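Local coordinates for effector protein Lem4 (lpg1101) (Legionella pneumophila subsp. pneumophila, PDB 6CGK) that dephosphorylates protein tyrosines as a membrane-associated bacterial effector, represented here by its magnesium-dependent haloacid dehalogenase domain in an inactivated form, at residues A[25-30]-A[152-157]. The protein carries 1 engineered substitution. Sequence-based numbering, arbitrary orientation.
Sequences DGTITG and ICDDDE. With MG (magnesium ion), chain C; PO4 (phosphate ion), chain B.
Two oxygens that would otherwise repel each other, the backbone O of Asp-25 and OD1 of Asp-155, lie 3.0 Å apart because a single magnesium ion binds both. The metal takes Asp-25 O at 2.0 Å and Asp-155 OD1 at 2.3 Å; OD1 of the engineered Asn-23, phosphate O4 and two waters complete the six ligands. Asp-155 turns its CG between its own backbone N and carbonyl carbon (chi1 62°), which carries OD1 to the ion while OD2 accepts a hydrogen bond from one metal-bound water. The other water donates to OD1 of Asp-154, placing Asp-154 in the second shell of the ion; the same OD1 closes an Asx turn with Asp-156 N, which meets it from above the carboxylate plane. This is the active site of the haloacid dehalogenase fold, set at the C-terminal ends of the neighbouring parallel strands 19-23 and 150-154. Thr-27 points toward strand 150-154: its OG1, hydrogen-bonded to Asn-23, also receives a weak, bent bond from Asp-155 N (3.1 Å, 124°), and its CG2 packs 3.8 Å from Cys-153 CB. Asp-25 swings its carboxylate away from Asp-155 to the phosphate side, where OD2 is bonded by Asn-96 and lies 2.6 Å from phosphate O3. Its backbone N donates an almost straight bond to phosphate O1 (2.9 Å), while Gly-26 N is held by OG1 of Thr-29.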
loop_
_atom_site.group_PDB
_atom_site.type_symbol
_atom_site.label_atom_id
_atom_site.label_comp_id
_atom_site.label_asym_id
_atom_site.label_seq_id
_atom_site.Cartn_x
_atom_site.Cartn_y
_atom_site.Cartn_z
ATOM N N ASP A 25 -3.067 -2.949 -6.532
ATOM C CA ASP A 25 -3.431 -4.025 -7.455
ATOM C C ASP A 25 -2.176 -4.643 -8.049
ATOM O O ASP A 25 -1.346 -3.943 -8.644
ATOM C CB ASP A 25 -4.303 -3.503 -8.600
ATOM C CG ASP A 25 -5.628 -2.971 -8.119
ATOM O OD1 ASP A 25 -6.372 -3.735 -7.488
ATOM O OD2 ASP A 25 -5.916 -1.782 -8.366
ATOM N N GLY A 26 -2.046 -5.948 -7.904
ATOM C CA GLY A 26 -0.931 -6.679 -8.467
ATOM C C GLY A 26 0.273 -6.745 -7.565
ATOM O O GLY A 26 1.205 -7.512 -7.846
ATOM N N THR A 27 0.288 -5.940 -6.510
ATOM C CA THR A 27 1.360 -5.910 -5.532
ATOM C C THR A 27 0.886 -6.538 -4.230
ATOM O O THR A 27 1.374 -7.599 -3.835
ATOM C CB THR A 27 1.818 -4.465 -5.309
ATOM O OG1 THR A 27 2.250 -3.925 -6.561
ATOM C CG2 THR A 27 2.964 -4.403 -4.337
ATOM N N ILE A 28 -0.095 -5.915 -3.581
ATOM C CA ILE A 28 -0.760 -6.538 -2.442
ATOM C C ILE A 28 -1.725 -7.642 -2.893
ATOM O O ILE A 28 -1.871 -8.646 -2.190
ATOM C CB ILE A 28 -1.454 -5.451 -1.608
ATOM C CG1 ILE A 28 -0.385 -4.628 -0.862
ATOM C CG2 ILE A 28 -2.449 -6.050 -0.604
ATOM C CD1 ILE A 28 -0.860 -3.272 -0.429
ATOM N N THR A 29 -2.372 -7.504 -4.064
ATOM C CA THR A 29 -3.215 -8.564 -4.605
ATOM C C THR A 29 -2.475 -9.326 -5.697
ATOM O O THR A 29 -1.359 -8.981 -6.090
ATOM C CB THR A 29 -4.520 -8.015 -5.189
ATOM O OG1 THR A 29 -4.236 -7.346 -6.436
ATOM C CG2 THR A 29 -5.183 -7.039 -4.258
ATOM N N GLY A 30 -3.133 -10.362 -6.223
ATOM C CA GLY A 30 -2.540 -11.139 -7.289
ATOM C C GLY A 30 -2.942 -10.734 -8.691
ATOM O O GLY A 30 -2.721 -11.508 -9.629
ATOM N N ILE A 152 9.651 0.570 -1.441
ATOM C CA ILE A 152 8.664 0.799 -2.499
ATOM C C ILE A 152 8.471 -0.509 -3.226
ATOM O O ILE A 152 9.445 -1.083 -3.730
ATOM C CB ILE A 152 9.118 1.865 -3.507
ATOM C CG1 ILE A 152 9.333 3.215 -2.835
ATOM C CG2 ILE A 152 8.135 1.931 -4.700
ATOM C CD1 ILE A 152 9.924 4.255 -3.815
ATOM N N CYS A 153 7.224 -0.970 -3.296
ATOM C CA CYS A 153 6.859 -2.159 -4.058
ATOM C C CYS A 153 5.794 -1.810 -5.089
ATOM O O CYS A 153 4.757 -1.227 -4.746
ATOM C CB CYS A 153 6.341 -3.263 -3.138
ATOM S SG CYS A 153 7.597 -3.805 -1.988
ATOM N N ASP A 154 6.051 -2.164 -6.351
ATOM C CA ASP A 154 5.075 -1.974 -7.415
ATOM C C ASP A 154 5.244 -3.086 -8.439
ATOM O O ASP A 154 6.366 -3.506 -8.727
ATOM C CB ASP A 154 5.246 -0.601 -8.073
ATOM C CG ASP A 154 3.976 -0.089 -8.704
ATOM O OD1 ASP A 154 3.270 -0.872 -9.368
ATOM O OD2 ASP A 154 3.685 1.113 -8.541
ATOM N N ASP A 155 4.125 -3.567 -8.981
ATOM C CA ASP A 155 4.190 -4.553 -10.055
ATOM C C ASP A 155 4.337 -3.917 -11.436
ATOM O O ASP A 155 4.645 -4.624 -12.404
ATOM C CB ASP A 155 2.948 -5.427 -10.051
ATOM C CG ASP A 155 1.689 -4.625 -10.289
ATOM O OD1 ASP A 155 1.489 -3.660 -9.535
ATOM O OD2 ASP A 155 0.917 -4.945 -11.223
ATOM N N ASP A 156 4.081 -2.620 -11.557
ATOM C CA ASP A 156 4.262 -1.892 -12.804
ATOM C C ASP A 156 5.599 -1.161 -12.691
ATOM O O ASP A 156 5.747 -0.251 -11.866
ATOM C CB ASP A 156 3.091 -0.937 -13.038
ATOM C CG ASP A 156 3.070 -0.359 -14.444
ATOM O OD1 ASP A 156 4.157 -0.095 -14.992
ATOM O OD2 ASP A 156 1.965 -0.168 -15.000
ATOM N N GLU A 157 6.592 -1.595 -13.477
ATOM C CA GLU A 157 7.936 -1.029 -13.329
ATOM C C GLU A 157 7.913 0.484 -13.495
ATOM O O GLU A 157 8.571 1.214 -12.744
ATOM C CB GLU A 157 8.897 -1.657 -14.339
ATOM C CG GLU A 157 10.351 -1.269 -14.121
ATOM C CD GLU A 157 11.256 -1.760 -15.236
ATOM O OE1 GLU A 157 10.732 -2.326 -16.220
ATOM O OE2 GLU A 157 12.486 -1.578 -15.132
HETATM MG MG MG C . -0.378 -2.361 -9.469
HETATM P P PO4 B . -2.931 0.116 -8.715
HETATM O O1 PO4 B . -3.204 -0.178 -7.249
HETATM O O2 PO4 B . -2.444 1.538 -8.974
HETATM O O3 PO4 B . -4.244 -0.102 -9.453
HETATM O O4 PO4 B . -1.955 -0.897 -9.275
HETATM O O HOH W 1 0.692 -0.827 -10.387
HETATM O O HOH W 2 -1.064 -3.033 -11.278
#